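Local coordinates for protein Old Yellow Enzyme (Pichia, PDB 6AGZ) that binds flavin mononucleotide and carries out the asymmetric reduction of enone compounds, probably at their activated carbon-carbon double bond, at residues Val186-Gly191 against Val238-Tyr243; Arg88-Trp93 against Ile176-Phe181; Thr347-Leu352 against Pro361-Asp366. All coordinates share one frame; numbering follows the deposited sequence.

Contact 1. Residues Val186-Gly191 against Val238-Tyr243. With FMN (flavin mononucleotide), chain C.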
loop_
_atom_site.group_PDB
_atom_site.type_symbol
_atom_site.label_atom_id
_atom_site.label_comp_id
_atom_site.label_asym_id
_atom_site.label_seq_id
_atom_site.Cartn_x
_atom_site.Cartn_y
_atom_site.Cartn_z
ATOM N N VAL A 186 4.204 19.920 8.128
ATOM C CA VAL A 186 3.295 19.382 9.131
ATOM C C VAL A 186 3.880 18.072 9.650
ATOM O O VAL A 186 4.005 17.094 8.907
ATOM C CB VAL A 186 1.890 19.183 8.558
ATOM C CG1 VAL A 186 1.033 18.436 9.537
ATOM C CG2 VAL A 186 1.264 20.530 8.231
ATOM N N HIS A 187 4.261 18.062 10.927
ATOM C CA HIS A 187 4.767 16.862 11.584
ATOM C C HIS A 187 3.586 15.949 11.888
ATOM O O HIS A 187 2.757 16.259 12.750
ATOM C CB HIS A 187 5.527 17.230 12.854
ATOM C CG HIS A 187 6.320 16.105 13.444
ATOM N ND1 HIS A 187 6.097 14.783 13.122
ATOM C CD2 HIS A 187 7.338 16.107 14.339
ATOM C CE1 HIS A 187 6.942 14.020 13.792
ATOM N NE2 HIS A 187 7.706 14.798 14.537
ATOM N N SER A 188 3.500 14.831 11.176
ATOM C CA SER A 188 2.432 13.857 11.355
ATOM C C SER A 188 3.013 12.467 11.559
ATOM O O SER A 188 2.466 11.466 11.087
ATOM C CB SER A 188 1.473 13.874 10.165
ATOM O OG SER A 188 0.359 13.030 10.396
ATOM N N ALA A 189 4.135 12.386 12.269
ATOM C CA ALA A 189 4.867 11.142 12.437
ATOM C C ALA A 189 5.232 10.938 13.902
ATOM O O ALA A 189 5.021 11.809 14.750
ATOM C CB ALA A 189 6.135 11.127 11.571
ATOM N N HIS A 190 5.766 9.748 14.187
ATOM C CA HIS A 190 6.450 9.454 15.448
ATOM C C HIS A 190 5.519 9.558 16.656
ATOM O O HIS A 190 5.931 9.964 17.744
ATOM C CB HIS A 190 7.673 10.354 15.628
ATOM C CG HIS A 190 8.734 10.141 14.594
ATOM N ND1 HIS A 190 9.530 11.163 14.122
ATOM C CD2 HIS A 190 9.131 9.023 13.941
ATOM C CE1 HIS A 190 10.370 10.683 13.222
ATOM N NE2 HIS A 190 10.150 9.388 13.094
ATOM N N GLY A 191 4.259 9.173 16.472
ATOM C CA GLY A 191 3.357 9.060 17.602
ATOM C C GLY A 191 2.941 10.361 18.247
ATOM O O GLY A 191 2.442 10.347 19.375
ATOM N N VAL A 238 4.702 17.720 4.659
ATOM C CA VAL A 238 4.208 16.837 5.711
ATOM C C VAL A 238 5.213 15.709 5.881
ATOM O O VAL A 238 5.903 15.325 4.933
ATOM C CB VAL A 238 2.790 16.306 5.374
ATOM C CG1 VAL A 238 2.827 15.416 4.139
ATOM C CG2 VAL A 238 2.184 15.569 6.563
ATOM N N ARG A 239 5.308 15.185 7.102
ATOM C CA ARG A 239 6.155 14.032 7.379
ATOM C C ARG A 239 5.312 12.882 7.910
ATOM O O ARG A 239 4.425 13.082 8.746
ATOM C CB ARG A 239 7.265 14.366 8.378
ATOM C CG ARG A 239 8.260 13.228 8.546
ATOM C CD ARG A 239 9.496 13.650 9.312
ATOM N NE ARG A 239 10.704 13.121 8.687
ATOM C CZ ARG A 239 11.904 13.121 9.257
ATOM N NH1 ARG A 239 12.061 13.615 10.476
ATOM N NH2 ARG A 239 12.945 12.620 8.610
ATOM N N LEU A 240 5.599 11.678 7.417
ATOM C CA LEU A 240 4.893 10.467 7.809
ATOM C C LEU A 240 5.901 9.377 8.148
ATOM O O LEU A 240 6.989 9.313 7.568
ATOM C CB LEU A 240 3.955 9.980 6.693
ATOM C CG LEU A 240 2.918 10.983 6.182
ATOM C CD1 LEU A 240 2.341 10.528 4.850
ATOM C CD2 LEU A 240 1.811 11.181 7.206
ATOM N N SER A 241 5.528 8.518 9.095
ATOM C CA SER A 241 6.370 7.401 9.527
ATOM C C SER A 241 5.505 6.157 9.664
ATOM O O SER A 241 5.175 5.725 10.775
ATOM C CB SER A 241 7.081 7.721 10.844
ATOM O OG SER A 241 6.147 7.891 11.896
ATOM N N PRO A 242 5.119 5.546 8.540
ATOM C CA PRO A 242 4.164 4.426 8.603
ATOM C C PRO A 242 4.652 3.234 9.410
ATOM O O PRO A 242 3.835 2.563 10.053
ATOM C CB PRO A 242 3.964 4.057 7.126
ATOM C CG PRO A 242 4.368 5.279 6.363
ATOM C CD PRO A 242 5.480 5.889 7.155
ATOM N N TYR A 243 5.953 2.946 9.400
ATOM C CA TYR A 243 6.480 1.765 10.071
ATOM C C TYR A 243 6.889 2.012 11.517
ATOM O O TYR A 243 7.144 1.045 12.242
ATOM C CB TYR A 243 7.688 1.213 9.305
ATOM C CG TYR A 243 7.358 0.652 7.943
ATOM C CD1 TYR A 243 6.608 -0.508 7.811
ATOM C CD2 TYR A 243 7.807 1.277 6.786
ATOM C CE1 TYR A 243 6.308 -1.027 6.567
ATOM C CE2 TYR A 243 7.512 0.766 5.538
ATOM C CZ TYR A 243 6.761 -0.387 5.434
ATOM O OH TYR A 243 6.465 -0.902 4.194
HETATM N N1 FMN C . 12.257 14.154 13.310
HETATM C C2 FMN C . 11.172 15.005 13.217
HETATM O O2 FMN C . 10.329 14.832 12.337
HETATM N N3 FMN C . 11.027 16.047 14.110
HETATM C C4 FMN C . 11.969 16.241 15.097
HETATM O O4 FMN C . 11.848 17.168 15.896
HETATM C C4A FMN C . 13.060 15.388 15.191
HETATM N N5 FMN C . 13.998 15.585 16.178
HETATM C C5A FMN C . 15.086 14.744 16.276
HETATM C C6 FMN C . 16.028 14.951 17.275
HETATM C C7 FMN C . 17.126 14.108 17.382
HETATM C C7M FMN C . 18.143 14.334 18.459
HETATM C C8 FMN C . 17.283 13.056 16.490
HETATM C C8M FMN C . 18.469 12.144 16.604
HETATM C C9 FMN C . 16.339 12.849 15.493
HETATM C C9A FMN C . 15.238 13.693 15.380
HETATM N N10 FMN C . 14.294 13.490 14.388
HETATM C C10 FMN C . 13.206 14.338 14.295
HETATM C "C1'" FMN C . 14.458 12.363 13.409
HETATM C "C2'" FMN C . 15.371 12.857 12.283
HETATM O "O2'" FMN C . 14.751 13.940 11.625
HETATM C "C3'" FMN C . 15.728 11.769 11.272
HETATM O "O3'" FMN C . 14.565 11.326 10.608
HETATM C "C4'" FMN C . 16.423 10.594 11.952
HETATM O "O4'" FMN C . 17.436 11.074 12.807
HETATM C "C5'" FMN C . 17.052 9.645 10.939
HETATM O "O5'" FMN C . 17.925 10.365 10.097
HETATM P P FMN C . 19.518 10.164 10.224
HETATM O O1P FMN C . 19.836 8.690 10.140
HETATM O O2P FMN C . 20.217 10.893 9.101
HETATM O O3P FMN C . 19.980 10.718 11.549
HETATM O O HOH W 1 3.095 8.818 10.716
#
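The His190 ring and the Arg239 guanidinium draw near beside the flavin, His190 CE1 4.4 Å from Arg239 NH1; each has FMN N1 at an edge, and Ala189 CB lies off-centre over one face of the His190 ring. The His187 ring has FMN O2 over one face, offset toward the rim, 3.4 Å above its plane, and Ala189 CA at its edge; the Trp112 ring meets it with its plane nearly parallel. His187 and Arg239 stand on adjacent parallel strands of the TIM barrel, 183-187 and 236-240, and His190 in the loop after the first. Arg239 N donates to Val186 O, and a weak bond runs from Ser188 N to Arg239 O. His187 and Arg239 face the flavin, while Val186 and Val238 face helix 218-231. Arg239 NH1 bonds both FMN O2, at 2.8 Å, and the ribityl O2', nearly straight at 170°; NH2 adds a weak bond to O3'. A positive group here would be expected to draw electron density toward N1 and O2. His187 ND1 accepts Ala189 N at 3.2 Å. With an alanine at His187, the Ala189 amide would probably lose its acceptor and a gap would open against FMN O2. Water 1 accepts from Ser241 N and donates to Ser188 O, while Ser241 OG takes the amide hydrogen of His190 N at 3.0 Å.

Contact 2. Residues Arg88-Trp93 against Ile176-Phe181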
loop_
_atom_site.group_PDB
_atom_site.type_symbol
_atom_site.label_atom_id
_atom_site.label_comp_id
_atom_site.label_asym_id
_atom_site.label_seq_id
_atom_site.Cartn_x
_atom_site.Cartn_y
_atom_site.Cartn_z
ATOM N N ARG A 88 7.531 37.936 19.968
ATOM C CA ARG A 88 8.966 37.757 20.180
ATOM C C ARG A 88 9.482 36.519 19.454
ATOM O O ARG A 88 10.519 36.565 18.777
ATOM C CB ARG A 88 9.264 37.664 21.680
ATOM C CG ARG A 88 9.062 38.969 22.437
ATOM C CD ARG A 88 9.320 38.816 23.935
ATOM N NE ARG A 88 10.662 38.316 24.230
ATOM C CZ ARG A 88 10.913 37.177 24.870
ATOM N NH1 ARG A 88 9.911 36.416 25.291
ATOM N NH2 ARG A 88 12.165 36.801 25.094
ATOM N N GLN A 89 8.765 35.400 19.585
ATOM C CA GLN A 89 9.180 34.164 18.927
ATOM C C GLN A 89 9.242 34.338 17.412
ATOM O O GLN A 89 10.198 33.890 16.764
ATOM C CB GLN A 89 8.225 33.031 19.313
ATOM C CG GLN A 89 8.162 32.743 20.807
ATOM C CD GLN A 89 6.902 31.995 21.213
ATOM O OE1 GLN A 89 6.049 31.693 20.378
ATOM N NE2 GLN A 89 6.781 31.703 22.505
ATOM N N VAL A 90 8.243 35.010 16.834
ATOM C CA VAL A 90 8.223 35.226 15.390
ATOM C C VAL A 90 9.366 36.141 14.966
ATOM O O VAL A 90 9.950 35.968 13.889
ATOM C CB VAL A 90 6.853 35.779 14.954
ATOM C CG1 VAL A 90 6.861 36.136 13.477
ATOM C CG2 VAL A 90 5.759 34.765 15.249
ATOM N N GLU A 91 9.708 37.127 15.800
ATOM C CA GLU A 91 10.856 37.981 15.507
ATOM C C GLU A 91 12.143 37.167 15.467
ATOM O O GLU A 91 12.927 37.261 14.512
ATOM C CB GLU A 91 10.965 39.099 16.546
ATOM C CG GLU A 91 9.770 40.032 16.616
ATOM C CD GLU A 91 9.787 40.901 17.861
ATOM O OE1 GLU A 91 10.765 41.652 18.052
ATOM O OE2 GLU A 91 8.825 40.822 18.656
ATOM N N ALA A 92 12.376 36.355 16.503
ATOM C CA ALA A 92 13.593 35.551 16.565
ATOM C C ALA A 92 13.698 34.614 15.365
ATOM O O ALA A 92 14.725 34.583 14.670
ATOM C CB ALA A 92 13.630 34.761 17.873
ATOM N N TRP A 93 12.638 33.842 15.104
ATOM C CA TRP A 93 12.662 32.941 13.954
ATOM C C TRP A 93 12.859 33.711 12.655
ATOM O O TRP A 93 13.539 33.233 11.740
ATOM C CB TRP A 93 11.379 32.111 13.898
ATOM C CG TRP A 93 11.413 30.895 14.772
ATOM C CD1 TRP A 93 10.574 30.608 15.809
ATOM C CD2 TRP A 93 12.341 29.805 14.692
ATOM N NE1 TRP A 93 10.918 29.403 16.375
ATOM C CE2 TRP A 93 11.999 28.891 15.708
ATOM C CE3 TRP A 93 13.425 29.511 13.857
ATOM C CZ2 TRP A 93 12.702 27.704 15.912
ATOM C CZ3 TRP A 93 14.121 28.334 14.062
ATOM C CH2 TRP A 93 13.756 27.444 15.080
ATOM N N ILE A 176 5.350 31.396 7.325
ATOM C CA ILE A 176 5.561 31.728 5.918
ATOM C C ILE A 176 5.590 33.238 5.716
ATOM O O ILE A 176 6.536 33.784 5.135
ATOM C CB ILE A 176 4.480 31.066 5.045
ATOM C CG1 ILE A 176 4.579 29.542 5.140
ATOM C CG2 ILE A 176 4.606 31.527 3.600
ATOM C CD1 ILE A 176 5.916 28.993 4.693
ATOM N N GLN A 177 4.557 33.933 6.184
ATOM C CA GLN A 177 4.361 35.331 5.822
ATOM C C GLN A 177 5.124 36.297 6.722
ATOM O O GLN A 177 5.665 37.294 6.233
ATOM C CB GLN A 177 2.866 35.661 5.841
ATOM C CG GLN A 177 2.070 34.882 4.804
ATOM C CD GLN A 177 0.580 34.886 5.080
ATOM O OE1 GLN A 177 0.122 35.438 6.080
ATOM N NE2 GLN A 177 -0.186 34.265 4.189
ATOM N N LYS A 178 5.183 36.030 8.026
ATOM C CA LYS A 178 5.874 36.938 8.935
ATOM C C LYS A 178 7.359 36.608 9.060
ATOM O O LYS A 178 8.206 37.494 8.906
ATOM C CB LYS A 178 5.203 36.916 10.313
ATOM C CG LYS A 178 3.789 37.478 10.310
ATOM C CD LYS A 178 3.286 37.743 11.721
ATOM C CE LYS A 178 1.902 38.375 11.698
ATOM N NZ LYS A 178 1.436 38.757 13.059
ATOM N N ALA A 179 7.691 35.344 9.330
ATOM C CA ALA A 179 9.088 34.958 9.495
ATOM C C ALA A 179 9.801 34.734 8.168
ATOM O O ALA A 179 11.031 34.845 8.117
ATOM C CB ALA A 179 9.188 33.694 10.352
ATOM N N GLY A 180 9.068 34.431 7.101
ATOM C CA GLY A 180 9.671 34.287 5.791
ATOM C C GLY A 180 10.195 32.912 5.445
ATOM O O GLY A 180 10.988 32.794 4.503
ATOM N N PHE A 181 9.797 31.873 6.177
ATOM C CA PHE A 181 10.210 30.518 5.835
ATOM C C PHE A 181 9.765 30.162 4.420
ATOM O O PHE A 181 8.754 30.661 3.917
ATOM C CB PHE A 181 9.628 29.506 6.826
ATOM C CG PHE A 181 10.278 29.529 8.181
ATOM C CD1 PHE A 181 11.413 28.775 8.432
ATOM C CD2 PHE A 181 9.743 30.287 9.210
ATOM C CE1 PHE A 181 12.010 28.786 9.679
ATOM C CE2 PHE A 181 10.336 30.301 10.461
ATOM C CZ PHE A 181 11.470 29.549 10.695
#
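Val90 and Ala179 bring their CA atoms within 6.0 Å where the first turns of helix 87-102 pass the last turn of helix 158-179. That last turn widens to the pi type, where Gly180 N bonds weakly to Ile176 O and the Phe181 backbone bonds back to Ala175. Gly180 then leaves the helix with positive phi (88°), and the chain turns so that Phe181 also faces the neighbouring helix. Val90 holds CG1 anti to its backbone N (chi1 175°), which carries this methyl to Lys178 CB at 3.7 Å; beyond CB the lysine chain runs extended and away. Ala179 CB packs against the turn of helix from the Val90 carbonyl to Trp93, 4.5 Å from Trp93 CB. Phe181 presents the CZ end of its ring to the benzo part of the indole, CZ lying 3.7 Å from Trp93 CE3, with CE3 close to the phenyl plane. The two ring planes are inclined at 57°. Both rings also rest on Thr66 and Met109, from strands 63-70 and 106-112, so they fill the layer between the TIM barrel wall and its helical shell. No hydrogen bond joins the segments, and the indole NE1 bonds weakly to Met83 O; cohesion across this helix pair therefore comes from apolar packing.

Contact 3. Residues Thr347-Leu352 against Pro361-Asp366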
loop_
_atom_site.group_PDB
_atom_site.type_symbol
_atom_site.label_atom_id
_atom_site.label_comp_id
_atom_site.label_asym_id
_atom_site.label_seq_id
_atom_site.Cartn_x
_atom_site.Cartn_y
_atom_site.Cartn_z
ATOM N N THR A 347 24.334 17.260 12.891
ATOM C CA THR A 347 24.512 17.886 14.198
ATOM C C THR A 347 25.988 18.059 14.533
ATOM O O THR A 347 26.381 19.073 15.124
ATOM C CB THR A 347 23.817 17.058 15.280
ATOM O OG1 THR A 347 24.457 15.780 15.395
ATOM C CG2 THR A 347 22.347 16.857 14.938
ATOM N N SER A 348 26.821 17.085 14.170
ATOM C CA SER A 348 28.239 17.104 14.500
ATOM C C SER A 348 29.109 17.581 13.346
ATOM O O SER A 348 30.330 17.687 13.508
ATOM C CB SER A 348 28.693 15.712 14.946
ATOM O OG SER A 348 28.498 14.753 13.920
ATOM N N ASN A 349 28.517 17.868 12.188
ATOM C CA ASN A 349 29.245 18.340 11.013
ATOM C C ASN A 349 28.530 19.564 10.464
ATOM O O ASN A 349 27.643 19.444 9.605
ATOM C CB ASN A 349 29.356 17.246 9.951
ATOM C CG ASN A 349 30.106 16.025 10.446
ATOM O OD1 ASN A 349 29.539 15.145 11.095
ATOM N ND2 ASN A 349 31.395 15.970 10.137
ATOM N N PRO A 350 28.880 20.763 10.940
ATOM C CA PRO A 350 28.248 21.975 10.401
ATOM C C PRO A 350 28.554 22.208 8.934
ATOM O O PRO A 350 27.760 22.862 8.245
ATOM C CB PRO A 350 28.818 23.096 11.283
ATOM C CG PRO A 350 30.103 22.556 11.801
ATOM C CD PRO A 350 29.873 21.075 11.982
ATOM N N ASP A 351 29.677 21.694 8.431
ATOM C CA ASP A 351 30.029 21.782 7.020
ATOM C C ASP A 351 29.797 20.464 6.286
ATOM O O ASP A 351 30.552 20.121 5.371
ATOM C CB ASP A 351 31.482 22.236 6.871
ATOM C CG ASP A 351 32.452 21.328 7.598
ATOM O OD1 ASP A 351 32.000 20.552 8.466
ATOM O OD2 ASP A 351 33.665 21.389 7.303
ATOM N N LEU A 352 28.765 19.720 6.676
ATOM C CA LEU A 352 28.468 18.436 6.046
ATOM C C LEU A 352 28.287 18.507 4.533
ATOM O O LEU A 352 28.747 17.578 3.847
ATOM C CB LEU A 352 27.220 17.820 6.701
ATOM C CG LEU A 352 26.810 16.430 6.199
ATOM C CD1 LEU A 352 27.833 15.393 6.636
ATOM C CD2 LEU A 352 25.417 16.049 6.682
ATOM N N PRO A 361 36.268 12.889 5.544
ATOM C CA PRO A 361 35.752 12.130 6.689
ATOM C C PRO A 361 34.879 12.982 7.599
ATOM O O PRO A 361 35.107 14.180 7.784
ATOM C CB PRO A 361 37.021 11.661 7.411
ATOM C CG PRO A 361 38.106 12.562 6.918
ATOM C CD PRO A 361 37.740 12.876 5.501
ATOM N N LEU A 362 33.867 12.337 8.171
ATOM C CA LEU A 362 32.871 12.993 9.002
ATOM C C LEU A 362 33.232 12.868 10.477
ATOM O O LEU A 362 33.828 11.879 10.911
ATOM C CB LEU A 362 31.481 12.394 8.760
ATOM C CG LEU A 362 30.619 12.864 7.581
ATOM C CD1 LEU A 362 31.402 12.955 6.282
ATOM C CD2 LEU A 362 29.425 11.936 7.407
ATOM N N THR A 363 32.860 13.885 11.239
ATOM C CA THR A 363 33.005 13.854 12.686
ATOM C C THR A 363 31.891 13.006 13.291
ATOM O O THR A 363 30.717 13.221 12.970
ATOM C CB THR A 363 32.949 15.266 13.265
ATOM O OG1 THR A 363 33.975 16.071 12.671
ATOM C CG2 THR A 363 33.140 15.234 14.777
ATOM N N PRO A 364 32.216 12.035 14.142
ATOM C CA PRO A 364 31.164 11.235 14.782
ATOM C C PRO A 364 30.231 12.111 15.606
ATOM O O PRO A 364 30.659 13.067 16.255
ATOM C CB PRO A 364 31.950 10.261 15.666
ATOM C CG PRO A 364 33.306 10.181 15.032
ATOM C CD PRO A 364 33.566 11.550 14.474
ATOM N N TYR A 365 28.943 11.782 15.564
ATOM C CA TYR A 365 27.981 12.510 16.373
ATOM C C TYR A 365 27.962 11.960 17.796
ATOM O O TYR A 365 28.388 10.834 18.064
ATOM C CB TYR A 365 26.584 12.446 15.750
ATOM C CG TYR A 365 26.053 11.051 15.502
ATOM C CD1 TYR A 365 25.433 10.332 16.517
ATOM C CD2 TYR A 365 26.152 10.462 14.248
ATOM C CE1 TYR A 365 24.940 9.060 16.294
ATOM C CE2 TYR A 365 25.660 9.190 14.015
ATOM C CZ TYR A 365 25.056 8.495 15.042
ATOM O OH TYR A 365 24.564 7.229 14.818
ATOM N N ASP A 366 27.460 12.778 18.716
ATOM C CA ASP A 366 27.449 12.459 20.141
ATOM C C ASP A 366 26.006 12.533 20.632
ATOM O O ASP A 366 25.494 13.621 20.916
ATOM C CB ASP A 366 28.361 13.408 20.914
ATOM C CG ASP A 366 28.502 13.025 22.374
ATOM O OD1 ASP A 366 27.985 11.961 22.772
ATOM O OD2 ASP A 366 29.145 13.789 23.124
HETATM O O HOH W 2 26.247 15.253 17.700
HETATM O O HOH W 3 32.997 18.566 13.453
#
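Ser348 reaches across to the loop 361-366 with its hydroxyl turned between its own backbone N and carbonyl carbon (chi1 60°). From there OG donates to Thr363 O at 2.9 Å, approaching from above the carbonyl plane, 42° out of it. Ser348 OG also lies 3.5 Å from Tyr365 CB. Tyr365 also takes the position between N and carbonyl carbon (chi1 56°), which leads its ring away from Ser348 to meet Tyr345 edge-to-face. Leu352 sends CD1 obliquely against the isobutyl group of Leu362, 3.9 Å from Leu362 CG, while the amide group of Asn349 lies against the backbone of Thr363. Thr363 turns its CB toward Ser348, leaving OG1 to bond Arg355; water 3 sits 2.8 Å from Thr363 OG1, lies within hydrogen-bonding distance of Ser348 O and can donate to it. A second bridge is made by water 2, which accepts from Asp366 N and donates to Thr347 OG1 at 3.0 Å; that hydroxyl also bonds Arg344 O. One direct bond and two water bridges thus hold an irregular loop along the turn between helices 344-348 and 352-358, the segment following the eighth strand of the TIM barrel, where Arg344 hydrogen-bonds FMN.

In the fold
From the N terminus, helix 87-102 enters contact 2 first, and 82 residues later the end of helix 158-179 closes that loop, pairing neighbouring helices of the barrel's outer layer. Strand 183-187 follows almost at once and opens contact 1, which the next barrel strand, 236-240, closes after an intervening 46 residues rich in helix. Contact 3 comes last, past the final barrel strand 338-341, and its loop spans just eight residues. The three loops run in series, neither nesting nor crossing. The contact centres lie about 24 to 28 Å apart and the contacts do not touch, so they tie separate regions: shell helices, barrel strands at the flavin, and the region after the eighth strand.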